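Putative retaining b-glycosidase (Saccharophagus degradans, PDB 5A95) probably hydrolyses internal linkages of mixed-linkage beta-glucans as a licheninase of glycoside hydrolase family 5, acting with retention of configuration. Local coordinates at residues F187-M193 with A228-A233; Y234-K240 with E276-A281; F270-D275 with R315-Y319. The protein carries 1 engineered substitution. One frame throughout, in Å; residues are numbered along the deposited sequence. Where two conformers were deposited one is given.

Contact 1: residues F187-M193 with A228-A233; sequences FNEPTTM and AGFNWA. With BGC (beta-D-glucopyranose), chain D.
The Asn-Glu-Pro signature of family 5 glycosidases, N188-E189-P190, sits on the turn 228-233, where P190 and W232 make the main contacts. P190 lies with its CD atom 3.6 Å from A228 CB, while P190 CB meets the edge of the F230 ring. Its carbonyl takes the one hydrogen bond between the segments, from W232 N to P190 O (2.9 Å), and a 133° N-H angle shows it to be bent. T191 lies over one face of the W232 indole: CG2 is 3.7 Å from the centroid of the five-membered ring, and OG1 stands above the six-membered part. With OG1 anti to the backbone N (chi1 178°), T191 also accepts from M193 N in an ST turn. E189 OE1 comes to the indole edge, 3.4 Å from W232 CD1. BGC O1 donates to E189 OE1 at 2.6 Å; N188 ND2 donates to O2 of the same glucose. This grip is consistent with the acid/base position that the motif's glutamate holds in this family. Second-shell partners set the side chains: R103 binds N188 OD1, and H254 binds E189 OE2. Strand 136-144 flanks the site, with F187, N188 and W232 all packing on it.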
loop_
_atom_site.group_PDB
_atom_site.type_symbol
_atom_site.label_atom_id
_atom_site.label_comp_id
_atom_site.label_asym_id
_atom_site.label_seq_id
_atom_site.Cartn_x
_atom_site.Cartn_y
_atom_site.Cartn_z
ATOM N N PHE A 187 3.208 -11.506 14.244
ATOM C CA PHE A 187 3.115 -10.068 14.517
ATOM C C PHE A 187 3.169 -9.887 16.028
ATOM O O PHE A 187 2.184 -10.133 16.726
ATOM C CB PHE A 187 1.835 -9.473 13.940
ATOM C CG PHE A 187 1.808 -7.968 14.001
ATOM C CD1 PHE A 187 1.435 -7.316 15.160
ATOM C CD2 PHE A 187 2.125 -7.209 12.890
ATOM C CE1 PHE A 187 1.419 -5.920 15.209
ATOM C CE2 PHE A 187 2.116 -5.843 12.935
ATOM C CZ PHE A 187 1.768 -5.197 14.092
ATOM N N ASN A 188 4.321 -9.431 16.528
ATOM C CA ASN A 188 4.619 -9.355 17.961
ATOM C C ASN A 188 3.444 -8.898 18.843
ATOM O O ASN A 188 2.940 -9.638 19.693
ATOM C CB ASN A 188 5.834 -8.464 18.115
ATOM C CG ASN A 188 6.124 -8.029 19.534
ATOM O OD1 ASN A 188 6.255 -8.818 20.453
ATOM N ND2 ASN A 188 6.273 -6.712 19.700
ATOM N N GLU A 189 3.029 -7.637 18.698
ATOM C CA GLU A 189 2.069 -7.037 19.631
ATOM C C GLU A 189 0.963 -6.275 18.933
ATOM O O GLU A 189 1.081 -5.046 18.697
ATOM C CB GLU A 189 2.767 -6.169 20.688
ATOM C CG GLU A 189 3.375 -7.016 21.795
ATOM C CD GLU A 189 4.056 -6.243 22.888
ATOM O OE1 GLU A 189 4.427 -5.091 22.649
ATOM O OE2 GLU A 189 4.263 -6.832 23.967
ATOM N N PRO A 190 -0.151 -6.969 18.663
ATOM C CA PRO A 190 -1.326 -6.275 18.168
ATOM C C PRO A 190 -1.856 -5.301 19.223
ATOM O O PRO A 190 -2.048 -5.671 20.379
ATOM C CB PRO A 190 -2.313 -7.406 17.923
ATOM C CG PRO A 190 -1.435 -8.610 17.711
ATOM C CD PRO A 190 -0.374 -8.418 18.743
ATOM N N THR A 191 -2.116 -4.063 18.779
ATOM C CA THR A 191 -2.734 -3.053 19.612
ATOM C C THR A 191 -3.268 -1.933 18.743
ATOM O O THR A 191 -2.660 -1.604 17.712
ATOM C CB THR A 191 -1.795 -2.462 20.692
ATOM O OG1 THR A 191 -2.523 -1.457 21.409
ATOM C CG2 THR A 191 -0.536 -1.840 20.090
ATOM N N THR A 192 -4.386 -1.336 19.148
ATOM C CA THR A 192 -4.836 -0.117 18.503
ATOM C C THR A 192 -4.633 1.119 19.367
ATOM O O THR A 192 -5.065 2.201 18.988
ATOM C CB THR A 192 -6.308 -0.186 18.119
ATOM O OG1 THR A 192 -7.072 -0.322 19.321
ATOM C CG2 THR A 192 -6.549 -1.298 17.127
ATOM N N MET A 193 -3.964 0.985 20.498
ATOM C CA MET A 193 -3.683 2.122 21.379
ATOM C C MET A 193 -4.980 2.871 21.683
ATOM O O MET A 193 -5.100 4.087 21.449
ATOM C CB MET A 193 -2.619 3.045 20.798
ATOM C CG MET A 193 -1.276 2.372 20.659
ATOM S SD MET A 193 0.033 3.489 20.133
ATOM C CE MET A 193 0.415 4.281 21.709
ATOM N N ALA A 228 -1.165 -13.846 18.082
ATOM C CA ALA A 228 -1.394 -12.993 19.237
ATOM C C ALA A 228 -2.742 -12.267 19.158
ATOM O O ALA A 228 -3.258 -11.975 18.076
ATOM C CB ALA A 228 -0.324 -11.926 19.332
ATOM N N GLY A 229 -3.278 -11.984 20.336
ATOM C CA GLY A 229 -4.444 -11.146 20.483
ATOM C C GLY A 229 -4.109 -9.689 20.783
ATOM O O GLY A 229 -2.961 -9.244 20.730
ATOM N N PHE A 230 -5.164 -8.945 21.074
ATOM C CA PHE A 230 -5.091 -7.501 21.313
ATOM C C PHE A 230 -4.555 -7.168 22.697
ATOM O O PHE A 230 -4.122 -8.035 23.475
ATOM C CB PHE A 230 -6.471 -6.855 21.066
ATOM C CG PHE A 230 -7.048 -7.106 19.683
ATOM C CD1 PHE A 230 -6.252 -7.123 18.561
ATOM C CD2 PHE A 230 -8.410 -7.272 19.520
ATOM C CE1 PHE A 230 -6.786 -7.314 17.293
ATOM C CE2 PHE A 230 -8.944 -7.460 18.267
ATOM C CZ PHE A 230 -8.141 -7.487 17.175
ATOM N N ASN A 231 -4.509 -5.858 22.981
ATOM C CA ASN A 231 -3.921 -5.337 24.207
ATOM C C ASN A 231 -2.463 -5.765 24.338
ATOM O O ASN A 231 -2.013 -6.179 25.399
ATOM C CB ASN A 231 -4.740 -5.763 25.444
ATOM C CG ASN A 231 -4.348 -5.008 26.705
ATOM O OD1 ASN A 231 -3.666 -3.985 26.656
ATOM N ND2 ASN A 231 -4.698 -5.568 27.853
ATOM N N TRP A 232 -1.717 -5.580 23.257
ATOM C CA TRP A 232 -0.302 -5.919 23.195
ATOM C C TRP A 232 -0.065 -7.413 23.472
ATOM O O TRP A 232 0.716 -7.796 24.356
ATOM C CB TRP A 232 0.543 -5.057 24.130
ATOM C CG TRP A 232 0.655 -3.592 23.777
ATOM C CD1 TRP A 232 1.725 -3.015 23.156
ATOM C CD2 TRP A 232 -0.261 -2.543 24.067
ATOM N NE1 TRP A 232 1.534 -1.656 23.038
ATOM C CE2 TRP A 232 0.333 -1.332 23.601
ATOM C CE3 TRP A 232 -1.490 -2.482 24.711
ATOM C CZ2 TRP A 232 -0.302 -0.098 23.701
ATOM C CZ3 TRP A 232 -2.119 -1.247 24.802
ATOM C CH2 TRP A 232 -1.526 -0.075 24.309
ATOM N N ALA A 233 -0.748 -8.259 22.701
ATOM C CA ALA A 233 -0.605 -9.709 22.805
ATOM C C ALA A 233 -0.929 -10.188 24.207
ATOM O O ALA A 233 -0.270 -11.053 24.741
ATOM C CB ALA A 233 0.808 -10.165 22.384
HETATM C C2 BGC D . 7.734 -4.284 23.403
HETATM C C3 BGC D . 9.253 -4.251 23.560
HETATM C C4 BGC D . 9.626 -3.276 24.683
HETATM C C5 BGC D . 8.891 -3.651 25.955
HETATM C C6 BGC D . 9.232 -2.744 27.113
HETATM C C1 BGC D . 6.971 -4.362 24.723
HETATM O O1 BGC D . 5.645 -3.909 24.616
HETATM O O2 BGC D . 7.355 -5.383 22.494
HETATM O O3 BGC D . 9.823 -3.925 22.253
HETATM O O4 BGC D . 11.026 -3.178 24.982
HETATM O O5 BGC D . 7.503 -3.482 25.683
HETATM O O6 BGC D . 8.320 -3.103 28.152
#

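Contact 2: residues Y234-K240 with E276-A281; sequences YDLSPIK and EKWGFA
The F280 ring is sandwiched: K240 CE lies over the centre of one face, and A281 CB, from the next residue, is near the rim of the other. At its edge are L236 O, 3.4 Å from F280 CZ, and I239 CG1. The extended K240 chain lies across the ring, placing CE 3.6 Å from the F280 centroid in a CH-pi contact and NZ at 4.6 Å in a cation-pi contact. A second aromatic pair joins Y234 and W278. It is offset edge-to-face, with the indole edge turned toward the phenol face, planes at 60°, and Y234 CE1 3.5 Å from W278 CD1.

Between the two aromatic groups the backbones meet directly. L236 N donates to K277 O at 2.8 Å, close to the line of the carbonyl, and L236 CD1 packs on A281 CB. D235, its CG anti to the backbone N (chi1 -176°), divides its carboxylate. OD1 receives S237 OG on its syn side and S237 N from above the carboxylate plane, the second bond forming an Asx turn. D235 OD2 faces K277 NZ at 3.3 Å, a salt bridge whose hydrogen bond is weak; K277 bends at chi2 to reach it. Replacing D235 by an alanine would remove the carboxylate, and is likely to leave K277 NZ without this partner, free the S237 hydroxyl to turn and abolish the Asx turn.

The loop 234-240 is thus joined to the C-terminal end of helix 267-279 on the outer side of the barrel. Polar and cationic links lie at the exposed side, where K240 NZ also reaches E276 O through a water and K277 is met by the carboxylate; inside, Y234, L236, I239, W278 and A281 rely on apolar packing plus one short backbone bond.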
loop_
_atom_site.group_PDB
_atom_site.type_symbol
_atom_site.label_atom_id
_atom_site.label_comp_id
_atom_site.label_asym_id
_atom_site.label_seq_id
_atom_site.Cartn_x
_atom_site.Cartn_y
_atom_site.Cartn_z
ATOM N N TYR A 234 -2.008 -9.691 24.771
ATOM C CA TYR A 234 -2.430 -10.086 26.098
ATOM C C TYR A 234 -3.765 -10.816 26.140
ATOM O O TYR A 234 -3.936 -11.737 26.934
ATOM C CB TYR A 234 -2.397 -8.886 27.070
ATOM C CG TYR A 234 -2.602 -9.322 28.482
ATOM C CD1 TYR A 234 -1.608 -10.005 29.180
ATOM C CD2 TYR A 234 -3.800 -9.079 29.126
ATOM C CE1 TYR A 234 -1.831 -10.461 30.452
ATOM C CE2 TYR A 234 -4.014 -9.515 30.435
ATOM C CZ TYR A 234 -3.008 -10.227 31.085
ATOM O OH TYR A 234 -3.198 -10.722 32.369
ATOM N N ASP A 235 -4.707 -10.449 25.284
ATOM C CA ASP A 235 -6.066 -10.998 25.363
ATOM C C ASP A 235 -6.310 -12.069 24.299
ATOM O O ASP A 235 -6.520 -11.755 23.121
ATOM C CB ASP A 235 -7.106 -9.869 25.244
ATOM C CG ASP A 235 -8.541 -10.367 25.425
ATOM O OD1 ASP A 235 -8.731 -11.526 25.844
ATOM O OD2 ASP A 235 -9.465 -9.567 25.171
ATOM N N LEU A 236 -6.295 -13.325 24.729
ATOM C CA LEU A 236 -6.610 -14.457 23.854
ATOM C C LEU A 236 -8.084 -14.865 23.938
ATOM O O LEU A 236 -8.512 -15.721 23.199
ATOM C CB LEU A 236 -5.733 -15.644 24.201
ATOM C CG LEU A 236 -4.265 -15.529 23.850
ATOM C CD1 LEU A 236 -3.510 -16.756 24.323
ATOM C CD2 LEU A 236 -4.076 -15.317 22.341
ATOM N N SER A 237 -8.868 -14.229 24.798
ATOM C CA SER A 237 -10.238 -14.687 25.001
ATOM C C SER A 237 -11.098 -14.824 23.737
ATOM O O SER A 237 -11.929 -15.717 23.695
ATOM C CB SER A 237 -10.948 -13.877 26.085
ATOM O OG SER A 237 -11.137 -12.538 25.718
ATOM N N PRO A 238 -10.893 -13.985 22.688
ATOM C CA PRO A 238 -11.732 -14.201 21.489
ATOM C C PRO A 238 -11.620 -15.584 20.835
ATOM O O PRO A 238 -12.484 -15.950 20.055
ATOM C CB PRO A 238 -11.270 -13.113 20.529
ATOM C CG PRO A 238 -10.795 -12.010 21.444
ATOM C CD PRO A 238 -10.079 -12.763 22.548
ATOM N N ILE A 239 -10.551 -16.326 21.105
ATOM C CA ILE A 239 -10.362 -17.630 20.465
ATOM C C ILE A 239 -11.312 -18.702 20.979
ATOM O O ILE A 239 -11.381 -19.764 20.381
ATOM C CB ILE A 239 -8.914 -18.132 20.556
ATOM C CG1 ILE A 239 -8.572 -18.662 21.954
ATOM C CG2 ILE A 239 -7.932 -17.064 20.076
ATOM C CD1 ILE A 239 -7.180 -19.229 22.047
ATOM N N LYS A 240 -12.039 -18.460 22.063
ATOM C CA LYS A 240 -12.947 -19.501 22.556
ATOM C C LYS A 240 -13.972 -19.831 21.485
ATOM O O LYS A 240 -14.192 -21.015 21.143
ATOM C CB LYS A 240 -13.640 -19.086 23.858
ATOM C CG LYS A 240 -12.639 -18.965 24.993
ATOM C CD LYS A 240 -13.325 -18.536 26.253
ATOM C CE LYS A 240 -12.348 -18.336 27.388
ATOM N NZ LYS A 240 -13.009 -17.759 28.579
ATOM N N GLU A 276 -8.108 -15.897 32.958
ATOM C CA GLU A 276 -9.224 -15.328 32.228
ATOM C C GLU A 276 -8.827 -14.789 30.864
ATOM O O GLU A 276 -9.523 -15.007 29.877
ATOM C CB GLU A 276 -9.879 -14.196 33.052
ATOM C CG GLU A 276 -10.704 -14.722 34.215
ATOM C CD GLU A 276 -11.312 -13.640 35.086
ATOM O OE1 GLU A 276 -11.114 -12.440 34.820
ATOM O OE2 GLU A 276 -12.020 -14.017 36.044
ATOM N N LYS A 277 -7.731 -14.040 30.820
ATOM C CA LYS A 277 -7.360 -13.361 29.596
ATOM C C LYS A 277 -6.533 -14.188 28.650
ATOM O O LYS A 277 -6.654 -14.028 27.442
ATOM C CB LYS A 277 -6.673 -12.002 29.905
ATOM C CG LYS A 277 -7.645 -10.877 30.287
ATOM C CD LYS A 277 -8.429 -10.385 29.071
ATOM C CE LYS A 277 -9.414 -9.290 29.450
ATOM N NZ LYS A 277 -10.236 -8.843 28.293
ATOM N N TRP A 278 -5.684 -15.077 29.170
ATOM C CA TRP A 278 -4.797 -15.840 28.273
ATOM C C TRP A 278 -4.524 -17.275 28.686
ATOM O O TRP A 278 -4.350 -18.118 27.824
ATOM C CB TRP A 278 -3.485 -15.084 28.020
ATOM C CG TRP A 278 -2.683 -14.825 29.274
ATOM C CD1 TRP A 278 -2.813 -13.775 30.160
ATOM C CD2 TRP A 278 -1.650 -15.661 29.817
ATOM N NE1 TRP A 278 -1.919 -13.914 31.192
ATOM C CE2 TRP A 278 -1.202 -15.066 31.019
ATOM C CE3 TRP A 278 -1.057 -16.856 29.402
ATOM C CZ2 TRP A 278 -0.172 -15.618 31.777
ATOM C CZ3 TRP A 278 -0.035 -17.392 30.146
ATOM C CH2 TRP A 278 0.373 -16.793 31.330
ATOM N N GLY A 279 -4.389 -17.537 29.978
ATOM C CA GLY A 279 -3.950 -18.846 30.402
ATOM C C GLY A 279 -4.900 -19.982 30.049
ATOM O O GLY A 279 -4.440 -21.095 29.819
ATOM N N PHE A 280 -6.190 -19.700 29.954
ATOM C CA PHE A 280 -7.163 -20.698 29.580
ATOM C C PHE A 280 -6.782 -21.314 28.237
ATOM O O PHE A 280 -7.114 -22.473 27.958
ATOM C CB PHE A 280 -8.587 -20.099 29.480
ATOM C CG PHE A 280 -8.757 -19.293 28.235
ATOM C CD1 PHE A 280 -8.349 -17.953 28.191
ATOM C CD2 PHE A 280 -9.172 -19.913 27.049
ATOM C CE1 PHE A 280 -8.361 -17.258 27.000
ATOM C CE2 PHE A 280 -9.148 -19.237 25.869
ATOM C CZ PHE A 280 -8.757 -17.910 25.836
ATOM N N ALA A 281 -6.113 -20.550 27.381
ATOM C CA ALA A 281 -5.801 -21.050 26.035
ATOM C C ALA A 281 -4.967 -22.315 26.089
ATOM O O ALA A 281 -5.102 -23.185 25.219
ATOM C CB ALA A 281 -5.117 -19.971 25.217
HETATM O O HOH W 1 -11.376 -16.982 30.355
#

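Contact 3: residues F270-D275 with R315-Y319; sequences FFKLWD and RIVKY
F271 and W274 both send CG beside the backbone N (chi1 -67° in each), and Y319 on the other helix holds its CG anti to the backbone N (chi1 -178°), which brings the three rings into one aromatic cluster. The helices 267-279 and 312-323 follow successive parallel strands of the (beta/alpha)8 barrel and pack as neighbours in its outer layer; the axes of the two segments pass 10.8 Å apart and cross at -59°. The Y319 ring lies obliquely to both others, sliding past each in the opposite direction. F271 CE1 lies 3.8 Å from Y319 CB, and W274 CB stands over a face of the Y319 ring, near the rim. The F271 edge meets R315 O at CE1 and, at CE2, K318 NZ. At the far end, the Y319 hydroxyl donates to D275 OD1 at 2.7 Å, meeting the anti side out of the carboxylate plane; this bond, and K323's salt bridge to OD1, rest on one of two conformers and are less certain. The R315 guanidinium lies nearly parallel to the F270 ring, NH1 3.7 Å from F270 CE2, while its NE forms a salt bridge with D267. On the W274 indole, F270 O of the same helix lies above one face, offset toward the rim; over the six-membered ring on the other, I316 CD1 makes a CH-pi contact 3.8 Å from the centroid.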
loop_
_atom_site.group_PDB
_atom_site.type_symbol
_atom_site.label_atom_id
_atom_site.label_comp_id
_atom_site.label_asym_id
_atom_site.label_seq_id
_atom_site.Cartn_x
_atom_site.Cartn_y
_atom_site.Cartn_z
ATOM N N PHE A 270 -4.003 -12.900 40.935
ATOM C CA PHE A 270 -3.225 -12.878 39.694
ATOM C C PHE A 270 -3.505 -14.121 38.835
ATOM O O PHE A 270 -3.702 -14.009 37.622
ATOM C CB PHE A 270 -1.741 -12.750 39.937
ATOM C CG PHE A 270 -1.296 -11.339 40.164
ATOM C CD1 PHE A 270 -1.212 -10.467 39.086
ATOM C CD2 PHE A 270 -0.970 -10.865 41.435
ATOM C CE1 PHE A 270 -0.837 -9.139 39.277
ATOM C CE2 PHE A 270 -0.560 -9.552 41.620
ATOM C CZ PHE A 270 -0.506 -8.694 40.540
ATOM N N PHE A 271 -3.526 -15.297 39.449
ATOM C CA PHE A 271 -3.731 -16.515 38.665
ATOM C C PHE A 271 -5.087 -16.460 37.975
ATOM O O PHE A 271 -5.217 -16.880 36.815
ATOM C CB PHE A 271 -3.686 -17.766 39.549
ATOM C CG PHE A 271 -2.342 -18.076 40.173
ATOM C CD1 PHE A 271 -1.176 -17.438 39.791
ATOM C CD2 PHE A 271 -2.256 -19.028 41.161
ATOM C CE1 PHE A 271 0.039 -17.750 40.368
ATOM C CE2 PHE A 271 -1.033 -19.355 41.766
ATOM C CZ PHE A 271 0.116 -18.733 41.344
ATOM N N LYS A 272 -6.113 -15.973 38.677
ATOM C CA LYS A 272 -7.434 -15.927 38.101
ATOM C C LYS A 272 -7.482 -14.964 36.897
ATOM O O LYS A 272 -8.024 -15.276 35.850
ATOM C CB LYS A 272 -8.489 -15.527 39.149
ATOM C CG LYS A 272 -9.896 -15.398 38.561
ATOM C CD LYS A 272 -11.061 -15.660 39.499
ATOM C CE LYS A 272 -12.171 -16.485 38.820
ATOM N NZ LYS A 272 -12.365 -16.318 37.336
ATOM N N LEU A 273 -6.921 -13.777 37.076
ATOM C CA LEU A 273 -6.908 -12.813 35.998
ATOM C C LEU A 273 -6.088 -13.310 34.807
ATOM O O LEU A 273 -6.486 -13.129 33.649
ATOM C CB LEU A 273 -6.400 -11.457 36.494
ATOM C CG LEU A 273 -7.397 -10.700 37.344
ATOM C CD1 LEU A 273 -6.738 -9.563 38.082
ATOM C CD2 LEU A 273 -8.521 -10.173 36.488
ATOM N N TRP A 274 -4.944 -13.923 35.077
ATOM C CA TRP A 274 -4.153 -14.500 33.999
ATOM C C TRP A 274 -4.910 -15.599 33.264
ATOM O O TRP A 274 -4.917 -15.647 32.040
ATOM C CB TRP A 274 -2.813 -15.027 34.505
ATOM C CG TRP A 274 -1.872 -13.959 34.976
ATOM C CD1 TRP A 274 -1.862 -12.642 34.611
ATOM C CD2 TRP A 274 -0.765 -14.122 35.884
ATOM N NE1 TRP A 274 -0.861 -11.976 35.271
ATOM C CE2 TRP A 274 -0.161 -12.852 36.051
ATOM C CE3 TRP A 274 -0.272 -15.204 36.623
ATOM C CZ2 TRP A 274 0.932 -12.656 36.887
ATOM C CZ3 TRP A 274 0.801 -15.010 37.437
ATOM C CH2 TRP A 274 1.400 -13.738 37.570
ATOM N N ASP A 275 -5.599 -16.450 34.008
ATOM C CA ASP A 275 -6.317 -17.517 33.344
ATOM C C ASP A 275 -7.457 -16.960 32.493
ATOM O O ASP A 275 -7.707 -17.472 31.388
ATOM C CB ASP A 275 -6.802 -18.562 34.347
ATOM C CG ASP A 275 -6.863 -19.940 33.741
ATOM O OD1 ASP A 275 -5.856 -20.675 33.767
ATOM O OD2 ASP A 275 -7.927 -20.264 33.219
ATOM N N ARG A 315 5.408 -15.890 41.051
ATOM C CA ARG A 315 4.012 -16.077 40.655
ATOM C C ARG A 315 3.867 -16.529 39.211
ATOM O O ARG A 315 3.172 -17.514 38.932
ATOM C CB ARG A 315 3.201 -14.813 40.832
ATOM C CG ARG A 315 2.834 -14.499 42.222
ATOM C CD ARG A 315 1.675 -13.513 42.281
ATOM N NE ARG A 315 1.553 -13.219 43.678
ATOM C CZ ARG A 315 1.809 -12.054 44.254
ATOM N NH1 ARG A 315 2.190 -11.047 43.538
ATOM N NH2 ARG A 315 1.669 -11.939 45.569
ATOM N N ILE A 316 4.500 -15.818 38.286
ATOM C CA ILE A 316 4.346 -16.152 36.881
ATOM C C ILE A 316 4.973 -17.514 36.555
ATOM O O ILE A 316 4.441 -18.286 35.760
ATOM C CB ILE A 316 4.849 -15.017 35.960
ATOM C CG1 ILE A 316 4.381 -15.203 34.521
ATOM C CG2 ILE A 316 6.367 -14.869 35.954
ATOM C CD1 ILE A 316 2.899 -15.200 34.327
ATOM N N VAL A 317 6.096 -17.840 37.204
ATOM C CA VAL A 317 6.706 -19.137 37.005
ATOM C C VAL A 317 5.822 -20.277 37.551
ATOM O O VAL A 317 5.628 -21.283 36.882
ATOM C CB VAL A 317 8.126 -19.166 37.606
ATOM C CG1 VAL A 317 8.677 -20.569 37.708
ATOM C CG2 VAL A 317 9.046 -18.307 36.747
ATOM N N LYS A 318 5.279 -20.102 38.747
ATOM C CA LYS A 318 4.377 -21.096 39.336
ATOM C C LYS A 318 3.177 -21.312 38.423
ATOM O O LYS A 318 2.774 -22.434 38.159
ATOM C CB LYS A 318 3.922 -20.635 40.730
ATOM C CG LYS A 318 2.958 -21.573 41.439
ATOM C CD LYS A 318 2.899 -21.310 42.946
ATOM C CE LYS A 318 2.154 -22.424 43.681
ATOM N NZ LYS A 318 0.844 -21.926 44.115
ATOM N N TYR A 319 2.603 -20.221 37.947
ATOM C CA TYR A 319 1.445 -20.299 37.061
ATOM C C TYR A 319 1.791 -20.989 35.738
ATOM O O TYR A 319 1.083 -21.918 35.311
ATOM C CB TYR A 319 0.862 -18.900 36.828
ATOM C CG TYR A 319 -0.347 -18.912 35.968
ATOM C CD1 TYR A 319 -1.559 -19.320 36.492
ATOM C CD2 TYR A 319 -0.272 -18.571 34.625
ATOM C CE1 TYR A 319 -2.683 -19.407 35.691
ATOM C CE2 TYR A 319 -1.389 -18.661 33.806
ATOM C CZ TYR A 319 -2.598 -19.050 34.349
ATOM O OH TYR A 319 -3.668 -19.150 33.537
#

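The contacts lie progressively farther from the centre of the chain, their centres at about 13, 17 and 20 Å, and contact 1 holds the sugar-binding residues. Contact 1 closes before contact 2 opens, yet 228-233 runs straight into 234-240, and F230 O probably accepts a hydrogen bond from D235 N. Contacts 2 and 3 alternate along the chain and share helix 267-279; their centres are about 13 Å apart, and Y234 packs on W274. Contacts 1 and 3 do not touch, their nearest atoms being about 10 Å apart. All belong to one barrel domain, so the loop after strand 224-227 physically connects the catalytic-face signature to the outer helices.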